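Local atomic coordinates of heme utilization carrier protein (Escherichia coli O157:H7, PDB entry 6U9J), a protein that probably binds heme, and perhaps the linear tetrapyrrole anaerobilin, in the bacterial cytosol and carries it between partners in anaerobic heme use. Residues A[115-120]-A[148-153]; A[14-19]-A[129-134]; A[76-81]-A[85-90]; A[5-10]-A[27-32]. One frame throughout, in Å; residues are numbered along the deposited sequence. Where two conformers were deposited one is given.

Contact 1: residues A[115-120]-A[148-153]; sequences DTASIL and SAFHTL
Phe150 lays one face of its ring against the methyl of Ala117, and this is the centre of the contact. Ala117 CB stands 4.0 Å from the centroid of the Phe150 ring and only 8° off the ring normal, so the methyl sits squarely over the middle of the face, a CH-pi contact. The rim of the same ring meets the strand backbone: Ser118 O lies in the ring plane, 3.6 Å from Phe150 CE2, where the slightly positive ring hydrogens face a carbonyl oxygen. Ile119 adds a third touch, with its CG1 4.1 Å from Phe150 CE2, the isoleucine running antiparallel to the phenyl as the two pass. The reach of the ring follows from its first torsion: CG is anti to the backbone N (chi1 175°), which extends the phenyl from the helix toward the strand. No hydrogen bond joins the two segments; all three touching side chains are apolar. The helix and strand axes stay 10.1 Å apart at closest approach and cross at 45°, a gap that the single aromatic ring bridges. Ala117 and Ile119 are held in place by backbone hydrogen bonds to Leu134 and Ile132. Beyond them, Ile119 packs on Val47 and Val51 of helix 44-51, while Leu153 reaches Thr50 of that helix and Trp54, so helices 144-157 and 44-51 share this side of the six-stranded antiparallel sheet.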
loop_
_atom_site.group_PDB
_atom_site.type_symbol
_atom_site.label_atom_id
_atom_site.label_comp_id
_atom_site.label_asym_id
_atom_site.label_seq_id
_atom_site.Cartn_x
_atom_site.Cartn_y
_atom_site.Cartn_z
ATOM N N ASP A 115 -15.245 18.269 4.990
ATOM C CA ASP A 115 -15.092 17.637 6.299
ATOM C C ASP A 115 -14.426 16.277 6.123
ATOM O O ASP A 115 -14.810 15.500 5.245
ATOM C CB ASP A 115 -16.449 17.442 6.986
ATOM C CG ASP A 115 -16.926 18.668 7.766
ATOM O OD1 ASP A 115 -16.256 19.722 7.736
ATOM O OD2 ASP A 115 -17.991 18.548 8.415
ATOM N N THR A 116 -13.428 15.986 6.960
ATOM C CA THR A 116 -12.726 14.703 6.934
ATOM C C THR A 116 -12.528 14.203 8.351
ATOM O O THR A 116 -12.413 14.987 9.294
ATOM C CB THR A 116 -11.336 14.773 6.289
ATOM O OG1 THR A 116 -10.450 15.499 7.150
ATOM C CG2 THR A 116 -11.377 15.397 4.889
ATOM N N ALA A 117 -12.448 12.884 8.493
ATOM C CA ALA A 117 -12.197 12.265 9.782
ATOM C C ALA A 117 -11.278 11.092 9.513
ATOM O O ALA A 117 -11.600 10.248 8.674
ATOM C CB ALA A 117 -13.487 11.788 10.454
ATOM N N SER A 118 -10.121 11.086 10.160
ATOM C CA SER A 118 -9.096 10.115 9.816
ATOM C C SER A 118 -8.426 9.560 11.060
ATOM O O SER A 118 -8.425 10.171 12.132
ATOM C CB SER A 118 -8.027 10.742 8.908
ATOM O OG SER A 118 -7.355 11.795 9.565
ATOM N N ILE A 119 -7.847 8.369 10.893
ATOM C CA ILE A 119 -6.981 7.742 11.886
ATOM C C ILE A 119 -5.611 7.575 11.255
ATOM O O ILE A 119 -5.498 6.983 10.180
ATOM C CB ILE A 119 -7.544 6.392 12.336
ATOM C CG1 ILE A 119 -8.939 6.585 12.906
ATOM C CG2 ILE A 119 -6.607 5.697 13.351
ATOM C CD1 ILE A 119 -9.691 5.308 13.099
ATOM N N LEU A 120 -4.583 8.111 11.903
ATOM C CA LEU A 120 -3.210 8.035 11.423
ATOM C C LEU A 120 -2.417 7.149 12.366
ATOM O O LEU A 120 -2.467 7.334 13.587
ATOM C CB LEU A 120 -2.554 9.414 11.347
ATOM C CG LEU A 120 -2.645 10.141 10.009
ATOM C CD1 LEU A 120 -4.088 10.201 9.544
ATOM C CD2 LEU A 120 -2.069 11.538 10.154
ATOM N N SER A 148 -20.365 9.459 14.196
ATOM C CA SER A 148 -20.753 9.266 15.588
ATOM C C SER A 148 -19.892 8.198 16.264
ATOM O O SER A 148 -19.410 8.394 17.386
ATOM C CB SER A 148 -22.229 8.888 15.668
ATOM O OG SER A 148 -22.642 8.790 17.022
ATOM N N ALA A 149 -19.668 7.074 15.582
ATOM C CA ALA A 149 -18.842 6.011 16.155
ATOM C C ALA A 149 -17.395 6.468 16.336
ATOM O O ALA A 149 -16.745 6.143 17.339
ATOM C CB ALA A 149 -18.922 4.781 15.257
ATOM N N PHE A 150 -16.881 7.240 15.377
ATOM C CA PHE A 150 -15.554 7.827 15.499
ATOM C C PHE A 150 -15.464 8.721 16.736
ATOM O O PHE A 150 -14.490 8.659 17.494
ATOM C CB PHE A 150 -15.256 8.581 14.187
ATOM C CG PHE A 150 -13.977 9.367 14.156
ATOM C CD1 PHE A 150 -13.932 10.677 14.638
ATOM C CD2 PHE A 150 -12.850 8.854 13.532
ATOM C CE1 PHE A 150 -12.759 11.408 14.565
ATOM C CE2 PHE A 150 -11.678 9.591 13.455
ATOM C CZ PHE A 150 -11.635 10.865 13.966
ATOM N N HIS A 151 -16.481 9.568 16.961
ATOM C CA HIS A 151 -16.483 10.414 18.150
ATOM C C HIS A 151 -16.547 9.593 19.433
ATOM O O HIS A 151 -15.925 9.957 20.439
ATOM C CB HIS A 151 -17.658 11.379 18.098
ATOM C CG HIS A 151 -17.469 12.488 17.120
ATOM N ND1 HIS A 151 -18.518 13.056 16.433
ATOM C CD2 HIS A 151 -16.351 13.134 16.712
ATOM C CE1 HIS A 151 -18.055 14.007 15.641
ATOM N NE2 HIS A 151 -16.748 14.087 15.798
ATOM N N THR A 152 -17.296 8.490 19.417
ATOM C CA THR A 152 -17.331 7.609 20.587
ATOM C C THR A 152 -15.954 7.026 20.886
ATOM O O THR A 152 -15.535 6.966 22.049
ATOM C CB THR A 152 -18.365 6.506 20.361
ATOM O OG1 THR A 152 -19.666 7.097 20.292
ATOM C CG2 THR A 152 -18.349 5.489 21.497
ATOM N N LEU A 153 -15.223 6.617 19.852
ATOM C CA LEU A 153 -13.884 6.075 20.073
ATOM C C LEU A 153 -12.938 7.147 20.596
ATOM O O LEU A 153 -12.164 6.901 21.527
ATOM C CB LEU A 153 -13.340 5.472 18.783
ATOM C CG LEU A 153 -11.868 5.025 18.781
ATOM C CD1 LEU A 153 -11.560 3.946 19.848
ATOM C CD2 LEU A 153 -11.484 4.524 17.392
#

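Contact 2: residues A[14-19]-A[129-134]; sequences TLEVVA and MLKIFL
Glu16 and Lys131 form a salt bridge between the first turn of helix 15-22 and strand 128-133 of the six-stranded antiparallel sheet, a partly exposed link between the N-terminal helices and the sheet. Lys131 NZ donates to Glu16 OE1 at 2.6 Å, the ammonium approaching from the side of the carboxylate that faces OE2. This is the syn lone pair of OE1, yet OE2 of Glu16 remains 3.8 Å from Lys131 NZ, so the grip is through one oxygen and not bidentate. The chain shapes differ: Lys131 is extended beyond CG and covers about half the distance between the two CA atoms, whereas Glu16 is bent at its second torsion (chi2 86°), turning its carboxylate toward the strand. The methylene next to the ammonium also comes close, with Lys131 CE 3.4 Å from Glu16 OE1. Thr14 occupies the N-cap of the helix, its OG1 accepting a weak bond from Val17 N at 3.5 Å. On the strand, Lys131 pairs through its backbone with Leu60 and its side chain rests on Leu120, while Glu16 packs on Leu26 of the next helix. With 67 Å² buried in total, the contact rests on charge rather than on apolar packing. The lysine would be expected to favour the ionised carboxylate, and Glu16 OE2, 2.7 Å from Glu16 N at the helix start, may be stabilised further.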
loop_
_atom_site.group_PDB
_atom_site.type_symbol
_atom_site.label_atom_id
_atom_site.label_comp_id
_atom_site.label_asym_id
_atom_site.label_seq_id
_atom_site.Cartn_x
_atom_site.Cartn_y
_atom_site.Cartn_z
ATOM N N THR A 14 -2.528 19.481 2.396
ATOM C CA THR A 14 -2.250 18.329 3.242
ATOM C C THR A 14 -1.407 18.726 4.453
ATOM O O THR A 14 -0.760 19.774 4.483
ATOM C CB THR A 14 -1.528 17.242 2.451
ATOM O OG1 THR A 14 -0.237 17.726 2.057
ATOM C CG2 THR A 14 -2.334 16.844 1.215
ATOM N N LEU A 15 -1.416 17.856 5.467
ATOM C CA LEU A 15 -0.643 18.108 6.677
ATOM C C LEU A 15 0.842 17.798 6.507
ATOM O O LEU A 15 1.664 18.338 7.255
ATOM C CB LEU A 15 -1.207 17.292 7.845
ATOM C CG LEU A 15 -2.640 17.605 8.278
ATOM C CD1 LEU A 15 -3.032 16.727 9.450
ATOM C CD2 LEU A 15 -2.782 19.082 8.629
ATOM N N GLU A 16 1.204 16.945 5.549
ATOM C CA GLU A 16 2.619 16.699 5.288
ATOM C C GLU A 16 3.295 17.941 4.724
ATOM O O GLU A 16 4.453 18.228 5.055
ATOM C CB GLU A 16 2.782 15.519 4.331
ATOM C CG GLU A 16 2.464 14.167 4.953
ATOM C CD GLU A 16 0.981 13.823 4.883
ATOM O OE1 GLU A 16 0.622 12.671 5.206
ATOM O OE2 GLU A 16 0.172 14.698 4.497
ATOM N N VAL A 17 2.583 18.692 3.878
ATOM C CA VAL A 17 3.131 19.941 3.361
ATOM C C VAL A 17 3.417 20.906 4.506
ATOM O O VAL A 17 4.430 21.617 4.501
ATOM C CB VAL A 17 2.174 20.545 2.315
ATOM C CG1 VAL A 17 2.497 22.008 2.061
ATOM C CG2 VAL A 17 2.236 19.748 1.012
ATOM N N VAL A 18 2.554 20.921 5.526
ATOM C CA VAL A 18 2.807 21.753 6.702
ATOM C C VAL A 18 4.072 21.297 7.414
ATOM O O VAL A 18 4.902 22.113 7.828
ATOM C CB VAL A 18 1.599 21.735 7.655
ATOM C CG1 VAL A 18 1.942 22.476 8.936
ATOM C CG2 VAL A 18 0.379 22.341 6.987
ATOM N N ALA A 19 4.221 19.983 7.606
ATOM C CA ALA A 19 5.451 19.480 8.208
ATOM C C ALA A 19 6.648 19.758 7.309
ATOM O O ALA A 19 7.714 20.152 7.794
ATOM C CB ALA A 19 5.330 17.983 8.504
ATOM N N MET A 129 2.594 5.492 8.888
ATOM C CA MET A 129 2.724 4.186 8.257
ATOM C C MET A 129 1.422 3.693 7.644
ATOM O O MET A 129 1.455 2.817 6.775
ATOM C CB MET A 129 3.261 3.136 9.251
ATOM C CG MET A 129 2.911 3.357 10.707
ATOM S SD MET A 129 3.584 2.053 11.778
ATOM C CE MET A 129 2.579 0.779 11.127
ATOM N N LEU A 130 0.287 4.280 8.016
ATOM C CA LEU A 130 -0.994 3.825 7.501
ATOM C C LEU A 130 -2.010 4.894 7.849
ATOM O O LEU A 130 -1.852 5.582 8.854
ATOM C CB LEU A 130 -1.398 2.480 8.115
ATOM C CG LEU A 130 -2.539 1.765 7.410
ATOM C CD1 LEU A 130 -2.098 1.225 6.054
ATOM C CD2 LEU A 130 -3.067 0.648 8.296
ATOM N N LYS A 131 -3.033 5.046 7.005
ATOM C CA LYS A 131 -4.135 5.959 7.283
ATOM C C LYS A 131 -5.455 5.250 7.028
ATOM O O LYS A 131 -5.565 4.440 6.104
ATOM C CB LYS A 131 -4.062 7.230 6.403
ATOM C CG LYS A 131 -2.803 8.067 6.606
ATOM C CD LYS A 131 -2.888 9.391 5.854
ATOM C CE LYS A 131 -1.610 10.198 6.001
ATOM N NZ LYS A 131 -1.775 11.556 5.380
ATOM N N ILE A 132 -6.456 5.538 7.852
ATOM C CA ILE A 132 -7.830 5.108 7.605
ATOM C C ILE A 132 -8.709 6.346 7.588
ATOM O O ILE A 132 -8.647 7.157 8.517
ATOM C CB ILE A 132 -8.329 4.116 8.666
ATOM C CG1 ILE A 132 -7.451 2.862 8.686
ATOM C CG2 ILE A 132 -9.779 3.728 8.390
ATOM C CD1 ILE A 132 -7.752 1.961 9.866
ATOM N N PHE A 133 -9.529 6.484 6.546
ATOM C CA PHE A 133 -10.453 7.601 6.394
ATOM C C PHE A 133 -11.889 7.107 6.462
ATOM O O PHE A 133 -12.210 6.052 5.921
ATOM C CB PHE A 133 -10.239 8.313 5.052
ATOM C CG PHE A 133 -8.948 9.050 4.964
ATOM C CD1 PHE A 133 -7.800 8.412 4.521
ATOM C CD2 PHE A 133 -8.880 10.397 5.308
ATOM C CE1 PHE A 133 -6.597 9.099 4.439
ATOM C CE2 PHE A 133 -7.678 11.092 5.225
ATOM C CZ PHE A 133 -6.538 10.442 4.793
ATOM N N LEU A 134 -12.774 7.900 7.065
ATOM C CA LEU A 134 -14.171 7.497 7.123
ATOM C C LEU A 134 -14.792 7.495 5.735
ATOM O O LEU A 134 -14.370 8.232 4.840
ATOM C CB LEU A 134 -14.969 8.429 8.021
ATOM C CG LEU A 134 -14.787 8.266 9.516
ATOM C CD1 LEU A 134 -15.924 8.973 10.246
ATOM C CD2 LEU A 134 -14.736 6.806 9.908
#

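Contact 3: residues A[76-81]-A[85-90]; sequences SGFHRH and NLRGKH
The Phe78 ring has the CB of Asn85 over one face, while its rim at CD1 lies over a face of the Arg87 guanidinium. Asn85 CB is 3.8 Å from the centroid of the Phe78 ring and 20° off its normal, a CH-pi contact offset toward the rim. The ring and the Asn85 amide are turned well away from parallel. Toward Arg87 the planes are inclined at 42°, and Phe78 CD1 is 3.9 Å from Arg87 CZ, without a true stack. The phenyl rises from between the backbone N and the carbonyl carbon, which brings it over the neighbouring strand. Beneath these side chains runs the beta hairpin of strands 77-80 and 83-86: Phe78 and Asn85 are an antiparallel hydrogen-bonded pair, with Asn85 N to Phe78 O at 2.8 Å, and Gly77 and Leu86 a non-hydrogen-bonded one. Ser76 extends the pairing, its O accepting from Arg87 N at 2.7 Å and almost straight (173°). Arg87 runs out extended alongside Ser76, and its NH2 donates to Ser76 OG at 2.9 Å, close to the guanidinium plane. A water accepts from Ser76 N and donates to Arg87 O at 2.9 Å, bridging the two backbones next to the Ser76-Arg87 bond.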
loop_
_atom_site.group_PDB
_atom_site.type_symbol
_atom_site.label_atom_id
_atom_site.label_comp_id
_atom_site.label_asym_id
_atom_site.label_seq_id
_atom_site.Cartn_x
_atom_site.Cartn_y
_atom_site.Cartn_z
ATOM N N SER A 76 -10.240 -8.019 10.149
ATOM C CA SER A 76 -9.672 -8.361 11.437
ATOM C C SER A 76 -8.266 -8.931 11.250
ATOM O O SER A 76 -7.847 -9.284 10.140
ATOM C CB SER A 76 -10.552 -9.381 12.155
ATOM O OG SER A 76 -10.405 -10.669 11.579
ATOM N N GLY A 77 -7.524 -9.016 12.351
ATOM C CA GLY A 77 -6.186 -9.561 12.269
ATOM C C GLY A 77 -5.771 -10.244 13.554
ATOM O O GLY A 77 -6.469 -10.189 14.569
ATOM N N PHE A 78 -4.608 -10.883 13.494
ATOM C CA PHE A 78 -4.037 -11.568 14.647
ATOM C C PHE A 78 -2.542 -11.295 14.698
ATOM O O PHE A 78 -1.889 -11.141 13.661
ATOM C CB PHE A 78 -4.300 -13.090 14.593
ATOM C CG PHE A 78 -3.749 -13.763 13.362
ATOM C CD1 PHE A 78 -4.468 -13.763 12.170
ATOM C CD2 PHE A 78 -2.509 -14.385 13.394
ATOM C CE1 PHE A 78 -3.959 -14.367 11.033
ATOM C CE2 PHE A 78 -1.986 -15.009 12.259
ATOM C CZ PHE A 78 -2.715 -15.008 11.082
ATOM N N HIS A 79 -1.996 -11.249 15.915
ATOM C CA HIS A 79 -0.573 -11.018 16.115
ATOM C C HIS A 79 0.186 -12.343 16.097
ATOM O O HIS A 79 -0.244 -13.315 16.725
ATOM C CB HIS A 79 -0.318 -10.296 17.439
ATOM C CG HIS A 79 -0.878 -8.905 17.490
ATOM N ND1 HIS A 79 -0.169 -7.807 17.065
ATOM C CD2 HIS A 79 -2.057 -8.440 17.961
ATOM C CE1 HIS A 79 -0.903 -6.717 17.243
ATOM N NE2 HIS A 79 -2.054 -7.077 17.778
ATOM N N ARG A 80 1.318 -12.371 15.393
ATOM C CA ARG A 80 2.192 -13.553 15.373
ATOM C C ARG A 80 3.601 -13.108 15.009
ATOM O O ARG A 80 3.808 -12.512 13.946
ATOM C CB ARG A 80 1.666 -14.588 14.380
ATOM C CG ARG A 80 2.226 -16.007 14.578
ATOM C CD ARG A 80 1.876 -16.867 13.371
ATOM N NE ARG A 80 2.632 -18.116 13.351
ATOM C CZ ARG A 80 2.173 -19.270 13.817
ATOM N NH1 ARG A 80 0.955 -19.334 14.335
ATOM N NH2 ARG A 80 2.936 -20.361 13.754
ATOM N N HIS A 81 4.566 -13.376 15.896
ATOM C CA HIS A 81 5.984 -13.122 15.627
ATOM C C HIS A 81 6.258 -11.673 15.232
ATOM O O HIS A 81 7.077 -11.393 14.352
ATOM C CB HIS A 81 6.515 -14.063 14.544
ATOM C CG HIS A 81 6.627 -15.485 14.986
ATOM N ND1 HIS A 81 7.213 -15.845 16.180
ATOM C CD2 HIS A 81 6.238 -16.638 14.392
ATOM C CE1 HIS A 81 7.170 -17.159 16.307
ATOM N NE2 HIS A 81 6.585 -17.663 15.237
ATOM N N ASN A 85 -1.298 -9.738 11.368
ATOM C CA ASN A 85 -1.596 -10.401 10.110
ATOM C C ASN A 85 -3.082 -10.291 9.832
ATOM O O ASN A 85 -3.901 -10.742 10.635
ATOM C CB ASN A 85 -1.156 -11.861 10.188
ATOM C CG ASN A 85 0.294 -11.983 10.529
ATOM O OD1 ASN A 85 0.656 -12.537 11.568
ATOM N ND2 ASN A 85 1.149 -11.462 9.663
ATOM N N LEU A 86 -3.427 -9.671 8.709
ATOM C CA LEU A 86 -4.822 -9.440 8.391
ATOM C C LEU A 86 -5.466 -10.710 7.861
ATOM O O LEU A 86 -4.847 -11.470 7.107
ATOM C CB LEU A 86 -4.951 -8.318 7.360
ATOM C CG LEU A 86 -4.384 -6.972 7.811
ATOM C CD1 LEU A 86 -4.697 -5.858 6.780
ATOM C CD2 LEU A 86 -4.910 -6.600 9.182
ATOM N N ARG A 87 -6.718 -10.941 8.266
ATOM C CA ARG A 87 -7.544 -11.991 7.671
ATOM C C ARG A 87 -8.368 -11.345 6.569
ATOM O O ARG A 87 -9.534 -10.996 6.724
ATOM C CB ARG A 87 -8.447 -12.654 8.707
ATOM C CG ARG A 87 -7.812 -13.040 10.024
ATOM C CD ARG A 87 -8.866 -13.751 10.878
ATOM N NE ARG A 87 -8.324 -14.272 12.128
ATOM C CZ ARG A 87 -8.257 -13.568 13.252
ATOM N NH1 ARG A 87 -7.747 -14.110 14.349
ATOM N NH2 ARG A 87 -8.689 -12.310 13.270
ATOM N N GLY A 88 -7.712 -11.158 5.413
ATOM C CA GLY A 88 -8.339 -10.460 4.314
ATOM C C GLY A 88 -9.520 -11.233 3.771
ATOM O O GLY A 88 -9.352 -12.343 3.243
ATOM N N LYS A 89 -10.718 -10.663 3.887
ATOM C CA LYS A 89 -11.938 -11.331 3.450
ATOM C C LYS A 89 -12.347 -10.900 2.045
ATOM O O LYS A 89 -12.347 -11.717 1.118
ATOM C CB LYS A 89 -13.067 -11.059 4.455
ATOM C CG LYS A 89 -13.951 -12.266 4.734
ATOM C CD LYS A 89 -15.186 -11.875 5.529
ATOM C CE LYS A 89 -16.264 -11.293 4.626
ATOM N NZ LYS A 89 -17.415 -10.750 5.405
ATOM N N HIS A 90 -12.678 -9.620 1.865
ATOM C CA HIS A 90 -13.234 -9.116 0.615
ATOM C C HIS A 90 -12.196 -8.423 -0.263
ATOM O O HIS A 90 -12.540 -7.505 -1.013
ATOM C CB HIS A 90 -14.398 -8.167 0.905
HETATM O O HOH W 1 -11.570 -10.136 8.533
#

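Contact 4: residues A[5-10]-A[27-32]; sequences EFLKTE and LEVVRN
Leu7 carries most of this contact, pushing one methyl, CD1, against the last turn of helix 26-31, where Val29 and Asn32 receive it. The branch touches both side-chain carbon and backbone oxygen. Leu7 CD1 lies 3.9 Å from Val29 CG1. It comes closer to a carbonyl at the helix end, with Leu7 CD1 3.3 Å from Val29 O. Asn32 O is close too, 3.6 Å from the same Leu7 CD1. An extended leucine chain (chi2 174°) takes the methyl forward to this spot. Val29 presents CG1, which is anti to its backbone N, while Asn32 meets Leu7 with its CB and sends its amide elsewhere. That amide turns back to the preceding turn: Asn32 ND2 donates to Glu28 O at 2.7 Å, the N-H...acceptor angle being 148°, and so fixes the side chain there. No hydrogen bond crosses between the segments. Val29 also packs on Val18 and Ala19 of helix 15-22, and Asn32 on Leu3 and Gln4, so the packing extends over all three helices. The arrangement is that of a compact N-terminal cluster of three short helices, 3-7, 15-22 and 26-31, with Leu7 buried between the first and third, set against strands 103-111 and 114-122 through Val30.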
loop_
_atom_site.group_PDB
_atom_site.type_symbol
_atom_site.label_atom_id
_atom_site.label_comp_id
_atom_site.label_asym_id
_atom_site.label_seq_id
_atom_site.Cartn_x
_atom_site.Cartn_y
_atom_site.Cartn_z
ATOM N N GLU A 5 0.023 28.375 16.301
ATOM C CA GLU A 5 -0.707 29.545 15.822
ATOM C C GLU A 5 -1.066 29.395 14.350
ATOM O O GLU A 5 -2.192 29.707 13.945
ATOM C CB GLU A 5 0.121 30.810 16.061
ATOM C CG GLU A 5 0.472 31.041 17.527
ATOM C CD GLU A 5 1.304 32.295 17.747
ATOM O OE1 GLU A 5 1.312 32.811 18.887
ATOM O OE2 GLU A 5 1.951 32.762 16.786
ATOM N N PHE A 6 -0.132 28.892 13.539
ATOM C CA PHE A 6 -0.410 28.689 12.121
ATOM C C PHE A 6 -1.565 27.716 11.910
ATOM O O PHE A 6 -2.385 27.907 11.006
ATOM C CB PHE A 6 0.850 28.188 11.415
ATOM C CG PHE A 6 0.650 27.877 9.955
ATOM C CD1 PHE A 6 0.466 28.894 9.034
ATOM C CD2 PHE A 6 0.656 26.564 9.503
ATOM C CE1 PHE A 6 0.282 28.612 7.692
ATOM C CE2 PHE A 6 0.473 26.274 8.163
ATOM C CZ PHE A 6 0.288 27.299 7.255
ATOM N N LEU A 7 -1.654 26.668 12.735
ATOM C CA LEU A 7 -2.676 25.650 12.521
ATOM C C LEU A 7 -4.056 26.067 13.015
ATOM O O LEU A 7 -5.049 25.447 12.618
ATOM C CB LEU A 7 -2.267 24.337 13.191
ATOM C CG LEU A 7 -1.115 23.610 12.495
ATOM C CD1 LEU A 7 -0.677 22.386 13.306
ATOM C CD2 LEU A 7 -1.519 23.226 11.083
ATOM N N LYS A 8 -4.150 27.107 13.848
ATOM C CA LYS A 8 -5.459 27.530 14.338
ATOM C C LYS A 8 -6.367 28.073 13.236
ATOM O O LYS A 8 -7.493 28.477 13.547
ATOM C CB LYS A 8 -5.303 28.589 15.433
ATOM C CG LYS A 8 -4.422 28.159 16.592
ATOM C CD LYS A 8 -4.595 29.032 17.825
ATOM C CE LYS A 8 -5.383 28.312 18.907
ATOM N NZ LYS A 8 -5.575 29.163 20.113
ATOM N N THR A 9 -5.936 28.075 11.966
ATOM C CA THR A 9 -6.723 28.692 10.903
ATOM C C THR A 9 -6.795 27.829 9.638
ATOM O O THR A 9 -7.083 28.344 8.550
ATOM C CB THR A 9 -6.182 30.096 10.591
ATOM O OG1 THR A 9 -7.192 30.867 9.925
ATOM C CG2 THR A 9 -4.893 30.047 9.758
ATOM N N GLU A 10 -6.561 26.517 9.771
ATOM C CA GLU A 10 -6.789 25.498 8.744
ATOM C C GLU A 10 -5.910 25.687 7.510
ATOM O O GLU A 10 -6.179 26.561 6.677
ATOM C CB GLU A 10 -8.264 25.468 8.325
ATOM C CG GLU A 10 -8.686 24.237 7.495
ATOM C CD GLU A 10 -8.587 22.911 8.253
ATOM O OE1 GLU A 10 -7.543 22.226 8.140
ATOM O OE2 GLU A 10 -9.564 22.548 8.952
ATOM N N LEU A 27 3.769 13.978 13.014
ATOM C CA LEU A 27 3.193 13.839 14.351
ATOM C C LEU A 27 3.160 15.174 15.090
ATOM O O LEU A 27 2.156 15.513 15.726
ATOM C CB LEU A 27 3.965 12.800 15.168
ATOM C CG LEU A 27 3.453 12.604 16.600
ATOM C CD1 LEU A 27 1.969 12.228 16.616
ATOM C CD2 LEU A 27 4.279 11.547 17.311
ATOM N N GLU A 28 4.249 15.940 15.032
ATOM C CA GLU A 28 4.249 17.222 15.730
ATOM C C GLU A 28 3.201 18.170 15.155
ATOM O O GLU A 28 2.558 18.907 15.906
ATOM C CB GLU A 28 5.637 17.860 15.686
ATOM C CG GLU A 28 5.806 18.971 16.716
ATOM C CD GLU A 28 5.759 18.449 18.145
ATOM O OE1 GLU A 28 5.226 19.163 19.025
ATOM O OE2 GLU A 28 6.245 17.322 18.386
ATOM N N VAL A 29 2.995 18.146 13.837
ATOM C CA VAL A 29 1.915 18.937 13.243
ATOM C C VAL A 29 0.565 18.474 13.776
ATOM O O VAL A 29 -0.278 19.280 14.182
ATOM C CB VAL A 29 1.965 18.850 11.711
ATOM C CG1 VAL A 29 0.717 19.498 11.087
ATOM C CG2 VAL A 29 3.240 19.486 11.189
ATOM N N VAL A 30 0.342 17.158 13.785
ATOM C CA VAL A 30 -0.956 16.643 14.205
ATOM C C VAL A 30 -1.245 17.014 15.655
ATOM O O VAL A 30 -2.388 17.316 16.014
ATOM C CB VAL A 30 -1.015 15.122 13.971
ATOM C CG1 VAL A 30 -2.155 14.509 14.755
ATOM C CG2 VAL A 30 -1.188 14.848 12.475
ATOM N N ARG A 31 -0.220 16.980 16.514
ATOM C CA ARG A 31 -0.410 17.338 17.917
ATOM C C ARG A 31 -0.909 18.763 18.075
ATOM O O ARG A 31 -1.647 19.061 19.019
ATOM C CB ARG A 31 0.901 17.185 18.682
ATOM C CG ARG A 31 1.339 15.766 18.912
ATOM C CD ARG A 31 2.522 15.763 19.862
ATOM N NE ARG A 31 3.091 14.435 20.033
ATOM C CZ ARG A 31 2.627 13.526 20.885
ATOM N NH1 ARG A 31 3.222 12.347 20.972
ATOM N NH2 ARG A 31 1.572 13.798 21.645
ATOM N N ASN A 32 -0.517 19.649 17.167
ATOM C CA ASN A 32 -0.835 21.066 17.263
ATOM C C ASN A 32 -2.097 21.447 16.506
ATOM O O ASN A 32 -2.443 22.632 16.455
ATOM C CB ASN A 32 0.356 21.887 16.774
ATOM C CG ASN A 32 1.496 21.878 17.763
ATOM O OD1 ASN A 32 1.452 22.574 18.778
ATOM N ND2 ASN A 32 2.518 21.081 17.484
#

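Overall arrangement
Contacts 1 and 4 are largely buried and mostly apolar, whereas contacts 2 and 3 lie at the surface and draw on polar groups: a single salt bridge in contact 2, backbone pairing and arginine hydrogen bonds in contact 3, where an exposed aromatic ring adds CH-pi packing. Contacts 1 and 2 share the six-stranded sheet, since strands 114-122 and 128-133 are neighbours in it. Contact 2 also reaches contact 4 through helix packing, as where Val18 meets Val29. Contact 1 touches contact 4 at Leu120 and Val30. The hairpin of contact 3 stands apart, its centre about 34 Å from that of contact 4, beyond the chain's centre.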